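Local coordinates for malonyl CoA-acyl carrier protein transacylase (Clostridium perfringens, PDB 3PTW) that probably transfers malonyl groups from coenzyme A to acyl carrier protein, the step that supplies malonyl units for fatty acid synthesis, at residues A[59-64]-A[113-118]; A[120-124]-A[195-199]; A[66-70]-A[92-96]; A[35-40]-A[106-111]; A[210-215]-A[242-246]. One frame throughout, in Å; residues are numbered along the deposited sequence.

In the fold
Along the chain, 35-40 opens contact 4, 59-64 opens contact 1 and 66-70 opens contact 3. Contact 3 closes first, at 92-96, just past strand 86-89, and is nested inside the loops of both others. Contacts 4 and 1 then close in turn on helix 106-122, at 106-111 and 113-118, so these two cross. The end of the same helix opens contact 2, which closes at 195-199 after the whole four-stranded antiparallel sheet has been made. Contact 5 follows in series, joining helices 204-214 and 241-248 around strands 225-228 and 233-234. Helix 106-122 thus links helix 27-40, helix 59-79 and the loop leading back from the smaller sheet.

Contact 1 of 5, residues A[59-64]-A[113-118]; sequences TEFTQP and VKKRGK
E60 and K118 lie side by side and point the same way, while K114 reaches in to the same carboxylate. E60 has CG anti to its backbone N (chi1 -176°) and an extended chain, which takes OE2 out to both lysines. K114 NZ binds E60 OE2 at 3.2 Å from above the carboxylate plane; K118 NZ, also 3.2 Å from E60 OE2, adds a weaker bond, making a three-residue salt-bridge network. A bend at the last torsion of K114 also brings NZ into an off-centre cation-pi contact, 3.8 Å from the centroid of the F61 ring. Helices 59-79 and 106-122 run nearly antiparallel here (149°) with local axes only 7.0 Å apart, and G117 allows this: its CA is 4.0 Å from CA of E60. T59 OG1 donates to G117 O at 2.7 Å, from above the carbonyl plane. In the acyl transferase fold this helix pair backs the active site, where R116 is probably the arginine that binds the malonyl carboxylate; its NH2 bonds to S91 and Q248. Q63 crosses R116 at about a right angle, with amide and guanidinium planes 48° apart. R116 NH1 donates to Q63 OE1 at 2.9 Å, OE1 lying in the guanidinium plane but the donor above the amide plane. Beyond Q63, the P64 ring packs obliquely across K114, CG 3.8 Å from K114 CB.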
# COMPACT_ATOMS: atom_id res chain seq x y z
N THR A 59 0.86 -10.94 -8.84
CA THR A 59 1.00 -9.50 -8.61
C THR A 59 0.48 -8.60 -9.75
O THR A 59 -0.22 -7.60 -9.49
CB THR A 59 2.45 -9.11 -8.18
OG1 THR A 59 3.27 -8.89 -9.34
CG2 THR A 59 3.07 -10.20 -7.34
N GLU A 60 0.80 -8.94 -11.00
CA GLU A 60 0.18 -8.27 -12.15
C GLU A 60 -1.34 -8.09 -12.00
O GLU A 60 -1.90 -7.05 -12.36
CB GLU A 60 0.49 -9.00 -13.44
CG GLU A 60 -0.06 -8.26 -14.65
CD GLU A 60 0.12 -9.00 -15.94
OE1 GLU A 60 0.90 -9.97 -15.98
OE2 GLU A 60 -0.51 -8.59 -16.94
N PHE A 61 -2.01 -9.11 -11.47
CA PHE A 61 -3.46 -9.08 -11.30
C PHE A 61 -3.93 -8.60 -9.93
O PHE A 61 -4.96 -7.93 -9.83
CB PHE A 61 -4.06 -10.43 -11.67
CG PHE A 61 -4.02 -10.72 -13.14
CD1 PHE A 61 -5.10 -10.36 -13.95
CD2 PHE A 61 -2.89 -11.29 -13.73
CE1 PHE A 61 -5.06 -10.59 -15.32
CE2 PHE A 61 -2.85 -11.53 -15.12
CZ PHE A 61 -3.93 -11.19 -15.90
N THR A 62 -3.17 -8.92 -8.88
CA THR A 62 -3.42 -8.44 -7.53
C THR A 62 -3.56 -6.92 -7.46
O THR A 62 -4.46 -6.40 -6.78
CB THR A 62 -2.26 -8.84 -6.56
OG1 THR A 62 -1.94 -10.22 -6.73
CG2 THR A 62 -2.65 -8.59 -5.10
N GLN A 63 -2.68 -6.22 -8.18
CA GLN A 63 -2.59 -4.77 -8.05
C GLN A 63 -3.86 -4.05 -8.58
O GLN A 63 -4.48 -3.31 -7.82
CB GLN A 63 -1.26 -4.22 -8.61
CG GLN A 63 0.00 -4.76 -7.88
CD GLN A 63 1.30 -3.95 -8.10
OE1 GLN A 63 1.31 -2.89 -8.72
NE2 GLN A 63 2.39 -4.47 -7.59
N PRO A 64 -4.29 -4.31 -9.84
CA PRO A 64 -5.55 -3.68 -10.27
C PRO A 64 -6.78 -4.25 -9.58
O PRO A 64 -7.84 -3.60 -9.56
CB PRO A 64 -5.62 -3.99 -11.76
CG PRO A 64 -4.76 -5.25 -11.93
CD PRO A 64 -3.64 -5.04 -10.94
N VAL A 113 -1.27 0.18 -12.71
CA VAL A 113 -0.78 -0.73 -11.67
C VAL A 113 -0.71 -2.20 -12.13
O VAL A 113 0.07 -2.98 -11.58
CB VAL A 113 -1.54 -0.61 -10.33
CG1 VAL A 113 -1.34 0.81 -9.72
CG2 VAL A 113 -3.02 -0.99 -10.49
N LYS A 114 -1.50 -2.55 -13.13
CA LYS A 114 -1.40 -3.87 -13.74
C LYS A 114 -0.02 -4.00 -14.38
O LYS A 114 0.67 -5.00 -14.19
CB LYS A 114 -2.53 -4.08 -14.76
CG LYS A 114 -2.48 -5.40 -15.50
CD LYS A 114 -3.71 -5.54 -16.42
CE LYS A 114 -3.49 -6.61 -17.48
NZ LYS A 114 -3.67 -7.96 -16.90
N LYS A 115 0.39 -2.96 -15.12
CA LYS A 115 1.70 -2.94 -15.75
C LYS A 115 2.82 -2.97 -14.72
O LYS A 115 3.77 -3.72 -14.86
CB LYS A 115 1.83 -1.74 -16.71
CG LYS A 115 1.00 -1.90 -17.99
CD LYS A 115 1.39 -0.90 -19.07
CE LYS A 115 0.36 -0.83 -20.22
NZ LYS A 115 -0.98 -0.25 -19.80
N ARG A 116 2.67 -2.16 -13.67
CA ARG A 116 3.61 -2.07 -12.56
C ARG A 116 3.80 -3.43 -11.90
O ARG A 116 4.93 -3.86 -11.64
CB ARG A 116 3.10 -1.05 -11.54
CG ARG A 116 3.87 -0.98 -10.21
CD ARG A 116 3.13 -0.00 -9.27
NE ARG A 116 3.86 0.31 -8.04
CZ ARG A 116 3.79 -0.39 -6.91
NH1 ARG A 116 3.04 -1.49 -6.85
NH2 ARG A 116 4.50 -0.02 -5.85
N GLY A 117 2.69 -4.10 -11.62
CA GLY A 117 2.71 -5.39 -10.94
C GLY A 117 3.45 -6.41 -11.76
O GLY A 117 4.22 -7.21 -11.22
N LYS A 118 3.21 -6.37 -13.08
CA LYS A 118 3.92 -7.18 -14.05
C LYS A 118 5.42 -6.91 -13.98
O LYS A 118 6.24 -7.85 -13.88
CB LYS A 118 3.41 -6.85 -15.46
CG LYS A 118 3.80 -7.80 -16.58
CD LYS A 118 3.49 -7.17 -17.96
CE LYS A 118 1.98 -7.14 -18.33
NZ LYS A 118 1.11 -6.01 -17.80

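Contact 2 of 5, residues A[120-124]-A[195-199]; sequences MQEAV and SAPFH
M120 lays its terminal methyl over one face of the F198 ring, a CH-pi and Met-aromatic contact joining the end of helix 106-122 to the loop that leads back from the antiparallel sheet of the acyl transferase domain. CE is 3.9 Å from the ring centroid, over the face but shifted toward the rim (15° off the normal), and SD stands over the same face at 5.0 Å from the centroid. M120 bends at its last torsion (chi3 80°), which folds CE back onto the ring while CB rests 3.5 Å from F198 CE1. The backbone O of M120 faces the ring edge in its plane. Next along the helix, Q121 sets its amide steeply against the ring, the planes 76° apart, with NE2 3.7 Å from F198 CZ. The other apolar touch is V124 on P197: V124 points its CG2 methyl at the proline ring, 3.7 Å from P197 CG. Outside this shell, the loop is shaped by an inverse gamma turn centred on P197, closed by F198 N bonding to A196 O. The turn sets up F198, whose carbonyl is held by S169, and leads into H199. By family resemblance H199 is probably the catalytic histidine; its ND1 bonds to Q248 O, and its side chain touches S91. Between the two backbones a water lies 2.9 Å from V124 O and 3.0 Å from S195 O.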
# COMPACT_ATOMS: atom_id res chain seq x y z
N MET A 120 7.26 -5.42 -11.59
CA MET A 120 7.85 -5.77 -10.30
C MET A 120 8.10 -7.28 -10.17
O MET A 120 9.13 -7.70 -9.64
CB MET A 120 7.00 -5.27 -9.14
CG MET A 120 7.02 -3.75 -8.98
SD MET A 120 5.83 -3.16 -7.76
CE MET A 120 6.73 -3.48 -6.25
N GLN A 121 7.14 -8.08 -10.66
CA GLN A 121 7.25 -9.54 -10.56
C GLN A 121 8.33 -10.10 -11.48
O GLN A 121 9.04 -11.03 -11.10
CB GLN A 121 5.90 -10.21 -10.84
CG GLN A 121 5.74 -11.65 -10.28
CD GLN A 121 6.11 -11.78 -8.79
OE1 GLN A 121 6.83 -12.70 -8.40
NE2 GLN A 121 5.63 -10.85 -7.97
N GLU A 122 8.45 -9.51 -12.67
CA GLU A 122 9.36 -9.99 -13.71
C GLU A 122 10.80 -9.46 -13.63
O GLU A 122 11.66 -9.96 -14.33
CB GLU A 122 8.79 -9.68 -15.10
CG GLU A 122 7.53 -10.44 -15.46
CD GLU A 122 7.00 -10.10 -16.85
OE1 GLU A 122 7.40 -9.05 -17.42
OE2 GLU A 122 6.18 -10.89 -17.38
N ALA A 123 11.04 -8.45 -12.80
CA ALA A 123 12.35 -7.77 -12.73
C ALA A 123 13.50 -8.72 -12.41
O ALA A 123 14.56 -8.68 -13.03
CB ALA A 123 12.32 -6.62 -11.72
N VAL A 124 13.27 -9.58 -11.41
CA VAL A 124 14.24 -10.56 -10.95
C VAL A 124 13.66 -11.95 -11.19
O VAL A 124 12.47 -12.17 -10.97
CB VAL A 124 14.54 -10.36 -9.44
CG1 VAL A 124 15.56 -11.36 -8.94
CG2 VAL A 124 15.03 -8.93 -9.18
N SER A 195 8.53 -14.30 -3.72
CA SER A 195 9.70 -14.65 -4.53
C SER A 195 10.33 -13.47 -5.28
O SER A 195 11.15 -13.68 -6.18
CB SER A 195 9.37 -15.82 -5.47
OG SER A 195 8.17 -15.59 -6.18
N ALA A 196 9.96 -12.25 -4.91
CA ALA A 196 10.49 -11.05 -5.56
C ALA A 196 11.01 -10.05 -4.54
O ALA A 196 10.30 -9.72 -3.60
CB ALA A 196 9.43 -10.42 -6.44
N PRO A 197 12.24 -9.55 -4.73
CA PRO A 197 12.86 -8.60 -3.80
C PRO A 197 12.34 -7.18 -3.96
O PRO A 197 13.08 -6.28 -4.38
CB PRO A 197 14.35 -8.68 -4.16
CG PRO A 197 14.37 -9.06 -5.59
CD PRO A 197 13.14 -9.89 -5.85
N PHE A 198 11.06 -6.99 -3.61
CA PHE A 198 10.45 -5.67 -3.73
C PHE A 198 11.23 -4.64 -2.91
O PHE A 198 11.79 -4.94 -1.86
CB PHE A 198 8.98 -5.70 -3.29
CG PHE A 198 8.06 -6.45 -4.22
CD1 PHE A 198 8.42 -6.74 -5.54
CD2 PHE A 198 6.79 -6.83 -3.79
CE1 PHE A 198 7.54 -7.44 -6.39
CE2 PHE A 198 5.90 -7.50 -4.63
CZ PHE A 198 6.28 -7.81 -5.93
N HIS A 199 11.25 -3.41 -3.42
CA HIS A 199 11.78 -2.24 -2.72
C HIS A 199 13.27 -2.22 -2.43
O HIS A 199 13.72 -1.57 -1.49
CB HIS A 199 10.96 -1.95 -1.47
CG HIS A 199 9.49 -1.84 -1.74
ND1 HIS A 199 8.95 -0.77 -2.42
CD2 HIS A 199 8.46 -2.66 -1.43
CE1 HIS A 199 7.64 -0.94 -2.51
NE2 HIS A 199 7.32 -2.08 -1.92
O HOH W 1 10.57 -12.41 -8.83

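Contact 3 of 5, residues A[66-70]-A[92-96]; sequences IITTN and LGEYS
I67 and N70 of helix 59-79 meet L92 and S96 in a buried, mostly apolar contact directly behind what looks like the nucleophile elbow (G89, S91, G93) of the acyl transferase fold. L92 follows the presumed nucleophile S91, and its CG lies anti to the backbone N (chi1 174°), which spreads its two methyls over successive residues of the facing helix. CD2 rests against I66, 3.8 Å from I66 CB, and CD1 meets I67 CD1 at 3.7 Å. The end of I67 is wedged further in: CD1 also touches Y95 CB and comes within 3.3 Å of S96 OG.

Among these side chains S96 OG is the polar centre. N70 ND2 donates to it at 3.1 Å, nearly straight (166°) and with the oxygen close to the amide plane. That amide also bonds to A9 O, just past strand 4-8, so N70 ties the start of helix 93-100 to the central sheet as well as to its own helix. Outside the pair, V110 and V113 of helix 106-122 cover I67. A water completes the polar group, donating to I67 O at 2.8 Å and lying 2.7 Å from S96 OG.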
# COMPACT_ATOMS: atom_id res chain seq x y z
N ILE A 66 -6.93 -4.97 -6.22
CA ILE A 66 -7.00 -4.17 -4.98
C ILE A 66 -7.37 -2.71 -5.24
O ILE A 66 -8.22 -2.14 -4.55
CB ILE A 66 -5.68 -4.28 -4.17
CG1 ILE A 66 -5.55 -5.70 -3.62
CG2 ILE A 66 -5.59 -3.22 -3.06
CD1 ILE A 66 -4.29 -5.98 -2.89
N ILE A 67 -6.76 -2.12 -6.27
CA ILE A 67 -7.01 -0.73 -6.62
C ILE A 67 -8.50 -0.48 -6.90
O ILE A 67 -9.05 0.54 -6.46
CB ILE A 67 -6.12 -0.28 -7.81
CG1 ILE A 67 -4.65 -0.19 -7.37
CG2 ILE A 67 -6.62 1.04 -8.40
CD1 ILE A 67 -4.37 0.75 -6.21
N THR A 68 -9.12 -1.41 -7.62
CA THR A 68 -10.55 -1.37 -7.94
C THR A 68 -11.40 -1.50 -6.68
O THR A 68 -12.38 -0.79 -6.51
CB THR A 68 -10.97 -2.53 -8.91
OG1 THR A 68 -10.19 -2.46 -10.12
CG2 THR A 68 -12.46 -2.43 -9.26
N THR A 69 -11.02 -2.45 -5.84
CA THR A 69 -11.71 -2.71 -4.58
C THR A 69 -11.65 -1.49 -3.65
O THR A 69 -12.69 -1.05 -3.13
CB THR A 69 -11.16 -4.00 -3.95
OG1 THR A 69 -11.60 -5.12 -4.75
CG2 THR A 69 -11.64 -4.18 -2.50
N ASN A 70 -10.45 -0.94 -3.48
CA ASN A 70 -10.23 0.30 -2.72
C ASN A 70 -11.11 1.47 -3.21
O ASN A 70 -11.67 2.22 -2.41
CB ASN A 70 -8.74 0.71 -2.74
CG ASN A 70 -7.84 -0.25 -1.95
OD1 ASN A 70 -8.31 -1.21 -1.36
ND2 ASN A 70 -6.53 0.03 -1.93
N LEU A 92 1.43 -0.25 -2.79
CA LEU A 92 0.37 -0.15 -3.79
C LEU A 92 -0.71 0.89 -3.49
O LEU A 92 -1.17 1.60 -4.40
CB LEU A 92 -0.30 -1.51 -4.03
CG LEU A 92 -1.53 -1.49 -4.95
CD1 LEU A 92 -1.16 -1.09 -6.39
CD2 LEU A 92 -2.24 -2.83 -4.94
N GLY A 93 -1.13 0.97 -2.22
CA GLY A 93 -2.18 1.91 -1.79
C GLY A 93 -1.83 3.38 -1.99
O GLY A 93 -2.71 4.25 -1.90
N GLU A 94 -0.55 3.68 -2.27
CA GLU A 94 -0.14 5.04 -2.63
C GLU A 94 -0.83 5.48 -3.91
O GLU A 94 -1.16 6.66 -4.07
CB GLU A 94 1.38 5.13 -2.80
CG GLU A 94 1.88 6.52 -3.27
CD GLU A 94 3.27 6.82 -2.76
OE1 GLU A 94 3.61 6.36 -1.64
OE2 GLU A 94 4.02 7.52 -3.48
N TYR A 95 -1.09 4.51 -4.80
CA TYR A 95 -1.87 4.79 -6.01
C TYR A 95 -3.32 5.16 -5.71
O TYR A 95 -3.84 6.10 -6.29
CB TYR A 95 -1.77 3.65 -7.03
CG TYR A 95 -0.41 3.63 -7.70
CD1 TYR A 95 -0.20 4.29 -8.90
CD2 TYR A 95 0.67 2.97 -7.11
CE1 TYR A 95 1.05 4.30 -9.51
CE2 TYR A 95 1.93 2.98 -7.71
CZ TYR A 95 2.11 3.64 -8.91
OH TYR A 95 3.35 3.66 -9.52
N SER A 96 -3.97 4.45 -4.79
CA SER A 96 -5.35 4.79 -4.41
C SER A 96 -5.40 6.19 -3.81
O SER A 96 -6.37 6.91 -3.99
CB SER A 96 -5.92 3.80 -3.38
OG SER A 96 -5.82 2.44 -3.78
O HOH W 2 -7.85 2.84 -5.48

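Contact 4 of 5, residues A[35-40]-A[106-111]; sequences RSSEAL and FEDGVK
Helix 27-40 packs here against the first turns of helix 106-122, and R35 and E107 clasp across one margin of the junction. They cross at about a right angle. R35 NH1 gives the firmer bond, to E107 OE2 at 3.2 Å, met from above the carboxylate plane; NE adds a weak but straight one, 3.4 Å to OE1 of E107. E107 turns sharply at CG (chi2 88°), which swings the carboxylate round to face the arginine, and N105 adds a weak bond to OE2. F106 CD2 stands over one face of the R35 guanidinium, 3.7 Å above its plane and toward its rim, with the guanidinium and ring planes 69° apart.

Next to R35, S36 CB meets F106 CZ at 3.8 Å, while its OG bonds to T68 of helix 59-79. A39 CB presses on E107 CG, also at 3.8 Å, and onto V110. At the other margin L40 and K111 slide past each other in opposite directions, L40 CD1 3.7 Å from K111 CG. The axes pass 9.2 Å apart at a crossing angle of -61°, an oblique packing of two helices in the helical layer of the alpha/beta acyl transferase domain.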
# COMPACT_ATOMS: atom_id res chain seq x y z
N ARG A 35 -16.43 0.14 -14.62
CA ARG A 35 -15.43 0.99 -15.25
C ARG A 35 -14.05 0.33 -15.30
O ARG A 35 -13.28 0.55 -16.25
CB ARG A 35 -15.35 2.32 -14.50
CG ARG A 35 -16.54 3.24 -14.72
CD ARG A 35 -16.58 4.35 -13.67
NE ARG A 35 -15.39 5.20 -13.69
CZ ARG A 35 -14.99 5.97 -12.68
NH1 ARG A 35 -13.88 6.71 -12.81
NH2 ARG A 35 -15.66 6.02 -11.55
N SER A 36 -13.73 -0.47 -14.28
CA SER A 36 -12.43 -1.12 -14.20
C SER A 36 -12.37 -2.21 -15.26
O SER A 36 -11.36 -2.35 -15.97
CB SER A 36 -12.20 -1.71 -12.81
OG SER A 36 -10.91 -2.29 -12.72
N SER A 37 -13.46 -2.96 -15.36
CA SER A 37 -13.60 -3.96 -16.41
C SER A 37 -13.47 -3.34 -17.79
O SER A 37 -12.71 -3.85 -18.61
CB SER A 37 -14.93 -4.69 -16.27
OG SER A 37 -14.91 -5.47 -15.10
N GLU A 38 -14.20 -2.26 -18.04
CA GLU A 38 -14.12 -1.56 -19.33
C GLU A 38 -12.69 -1.10 -19.62
O GLU A 38 -12.20 -1.30 -20.72
CB GLU A 38 -15.07 -0.36 -19.40
CG GLU A 38 -16.53 -0.72 -19.67
CD GLU A 38 -16.77 -1.38 -21.04
OE1 GLU A 38 -17.91 -1.84 -21.27
OE2 GLU A 38 -15.83 -1.44 -21.87
N ALA A 39 -12.02 -0.53 -18.63
CA ALA A 39 -10.68 -0.01 -18.83
C ALA A 39 -9.65 -1.12 -19.11
O ALA A 39 -8.78 -0.95 -19.95
CB ALA A 39 -10.24 0.85 -17.65
N LEU A 40 -9.79 -2.25 -18.41
CA LEU A 40 -8.81 -3.34 -18.46
C LEU A 40 -9.13 -4.38 -19.52
O LEU A 40 -8.25 -5.13 -19.94
CB LEU A 40 -8.72 -4.03 -17.09
CG LEU A 40 -7.59 -3.71 -16.10
CD1 LEU A 40 -6.94 -2.39 -16.40
CD2 LEU A 40 -8.08 -3.75 -14.66
N PHE A 106 -8.89 7.32 -12.26
CA PHE A 106 -9.12 5.91 -11.92
C PHE A 106 -8.78 4.91 -13.04
O PHE A 106 -7.99 3.99 -12.83
CB PHE A 106 -10.56 5.69 -11.41
CG PHE A 106 -10.90 4.23 -11.22
CD1 PHE A 106 -10.27 3.47 -10.23
CD2 PHE A 106 -11.83 3.60 -12.05
CE1 PHE A 106 -10.57 2.12 -10.06
CE2 PHE A 106 -12.14 2.26 -11.89
CZ PHE A 106 -11.51 1.52 -10.89
N GLU A 107 -9.37 5.09 -14.23
CA GLU A 107 -9.08 4.22 -15.38
C GLU A 107 -7.57 4.11 -15.69
O GLU A 107 -7.08 3.02 -15.97
CB GLU A 107 -9.84 4.66 -16.64
CG GLU A 107 -11.33 4.33 -16.64
CD GLU A 107 -12.19 5.42 -16.00
OE1 GLU A 107 -13.35 5.57 -16.43
OE2 GLU A 107 -11.71 6.12 -15.07
N ASP A 108 -6.87 5.23 -15.62
CA ASP A 108 -5.42 5.25 -15.81
C ASP A 108 -4.73 4.57 -14.64
O ASP A 108 -3.75 3.85 -14.82
CB ASP A 108 -4.91 6.68 -15.99
CG ASP A 108 -5.47 7.35 -17.23
OD1 ASP A 108 -5.96 6.64 -18.14
OD2 ASP A 108 -5.42 8.59 -17.30
N GLY A 109 -5.27 4.79 -13.45
CA GLY A 109 -4.79 4.12 -12.24
C GLY A 109 -4.79 2.62 -12.41
O GLY A 109 -3.74 1.98 -12.31
N VAL A 110 -5.95 2.03 -12.70
CA VAL A 110 -6.02 0.58 -12.79
C VAL A 110 -5.13 0.00 -13.88
O VAL A 110 -4.40 -0.94 -13.60
CB VAL A 110 -7.46 0.00 -12.88
CG1 VAL A 110 -8.07 -0.05 -11.51
CG2 VAL A 110 -8.33 0.78 -13.86
N LYS A 111 -5.16 0.59 -15.08
CA LYS A 111 -4.29 0.16 -16.17
C LYS A 111 -2.82 0.22 -15.78
O LYS A 111 -2.06 -0.70 -16.08
CB LYS A 111 -4.55 0.93 -17.49
CG LYS A 111 -5.90 0.64 -18.15
CD LYS A 111 -5.89 0.74 -19.70
CE LYS A 111 -5.93 2.17 -20.22
NZ LYS A 111 -6.57 3.10 -19.23

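Contact 5 of 5, residues A[210-215]-A[242-246]; sequences LEDELN and IELLT
L214 fills the tight part of this contact, packed between I242 and L245 of the facing helix. Its CB sits 3.9 Å from I242 CG1, and CD1 reaches inward to 3.7 Å from L245 CB; the other methyl, CD2, meets L245 CD2 at 3.8 Å as the two leucines cross at about a right angle. One turn earlier L210 pushes CD2 to 3.5 Å from L245 O. No hydrogen bond joins the two segments; this inner side is held by van der Waals contact, mostly apolar.

Toward solvent the grip loosens. E211 lies over T246 with its aliphatic part, CB 3.5 Å from T246 OG1, and beyond CG the extended chain passes on outward. That hydroxyl is already used within its own helix: with OG1 anti to the carbonyl carbon (chi1 -73°), it donates to I242 O at 2.9 Å. T246 N binds I242 O from the opposite face of the carbonyl plane, so two firm donors grip one oxygen, with a weak third from L245 N. At the exposed corner N215 brings only OD1 near, 3.5 Å from I242 CD1.

Helices 204-214 and 241-248 run almost antiparallel (150°), their local axes 9.5 Å apart, bracketing strands 225-228 and 233-234 in the chain. L214 also leans on L112 and L210 on R116 of helix 106-122, while L245 packs on E94, Y95 and L98 of helix 93-100.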
# COMPACT_ATOMS: atom_id res chain seq x y z
N LEU A 210 8.39 1.22 -15.51
CA LEU A 210 7.29 1.96 -14.91
C LEU A 210 7.38 3.45 -15.28
O LEU A 210 6.36 4.07 -15.64
CB LEU A 210 7.27 1.75 -13.40
CG LEU A 210 6.22 2.48 -12.57
CD1 LEU A 210 4.80 2.09 -13.02
CD2 LEU A 210 6.45 2.20 -11.08
N GLU A 211 8.59 3.99 -15.23
CA GLU A 211 8.86 5.37 -15.67
C GLU A 211 8.34 5.62 -17.09
O GLU A 211 7.62 6.59 -17.34
CB GLU A 211 10.36 5.68 -15.60
CG GLU A 211 10.76 7.04 -16.16
CD GLU A 211 12.23 7.36 -15.92
OE1 GLU A 211 13.08 6.45 -16.00
OE2 GLU A 211 12.56 8.54 -15.66
N ASP A 212 8.70 4.73 -18.01
CA ASP A 212 8.25 4.85 -19.42
C ASP A 212 6.73 4.87 -19.52
O ASP A 212 6.16 5.68 -20.25
CB ASP A 212 8.87 3.76 -20.29
CG ASP A 212 10.35 3.98 -20.54
OD1 ASP A 212 11.07 3.01 -20.84
OD2 ASP A 212 10.80 5.15 -20.42
N GLU A 213 6.08 3.99 -18.77
CA GLU A 213 4.61 3.95 -18.70
C GLU A 213 4.00 5.22 -18.07
O GLU A 213 3.07 5.81 -18.62
CB GLU A 213 4.15 2.72 -17.91
CG GLU A 213 4.39 1.40 -18.63
CD GLU A 213 3.87 1.40 -20.07
OE1 GLU A 213 2.72 1.84 -20.29
OE2 GLU A 213 4.64 0.96 -20.95
N LEU A 214 4.53 5.61 -16.91
CA LEU A 214 4.11 6.86 -16.26
C LEU A 214 4.17 8.07 -17.21
O LEU A 214 3.24 8.86 -17.23
CB LEU A 214 4.93 7.12 -14.98
CG LEU A 214 4.59 6.30 -13.72
CD1 LEU A 214 5.73 6.32 -12.70
CD2 LEU A 214 3.28 6.80 -13.06
N ASN A 215 5.24 8.18 -18.00
CA ASN A 215 5.40 9.28 -18.96
C ASN A 215 4.31 9.36 -20.05
O ASN A 215 4.15 10.41 -20.69
CB ASN A 215 6.79 9.23 -19.60
CG ASN A 215 7.89 9.76 -18.69
OD1 ASN A 215 7.64 10.59 -17.83
ND2 ASN A 215 9.11 9.29 -18.89
N ILE A 242 6.19 11.36 -11.07
CA ILE A 242 6.73 10.20 -11.80
C ILE A 242 7.98 9.61 -11.12
O ILE A 242 8.11 8.39 -11.00
CB ILE A 242 7.02 10.56 -13.28
CG1 ILE A 242 5.70 10.81 -14.03
CG2 ILE A 242 7.88 9.48 -13.97
CD1 ILE A 242 5.80 11.89 -15.10
N GLU A 243 8.87 10.48 -10.67
CA GLU A 243 10.13 10.03 -10.08
C GLU A 243 9.91 9.41 -8.71
O GLU A 243 10.54 8.42 -8.38
CB GLU A 243 11.12 11.18 -9.99
CG GLU A 243 12.33 10.94 -9.14
CD GLU A 243 12.88 12.23 -8.57
OE1 GLU A 243 12.75 12.44 -7.34
OE2 GLU A 243 13.40 13.06 -9.37
N LEU A 244 9.03 10.02 -7.91
CA LEU A 244 8.67 9.45 -6.60
C LEU A 244 7.97 8.09 -6.73
O LEU A 244 8.04 7.28 -5.82
CB LEU A 244 7.79 10.43 -5.83
CG LEU A 244 8.44 11.26 -4.70
CD1 LEU A 244 9.95 11.44 -4.80
CD2 LEU A 244 7.76 12.60 -4.60
N LEU A 245 7.32 7.87 -7.86
CA LEU A 245 6.59 6.62 -8.12
C LEU A 245 7.55 5.60 -8.75
O LEU A 245 7.46 4.39 -8.51
CB LEU A 245 5.41 6.90 -9.04
CG LEU A 245 3.94 6.83 -8.59
CD1 LEU A 245 3.72 6.99 -7.09
CD2 LEU A 245 3.10 7.81 -9.40
N THR A 246 8.48 6.12 -9.53
CA THR A 246 9.58 5.32 -10.07
C THR A 246 10.44 4.78 -8.93
O THR A 246 10.59 3.57 -8.81
CB THR A 246 10.40 6.16 -11.07
OG1 THR A 246 9.62 6.30 -12.27
CG2 THR A 246 11.74 5.51 -11.41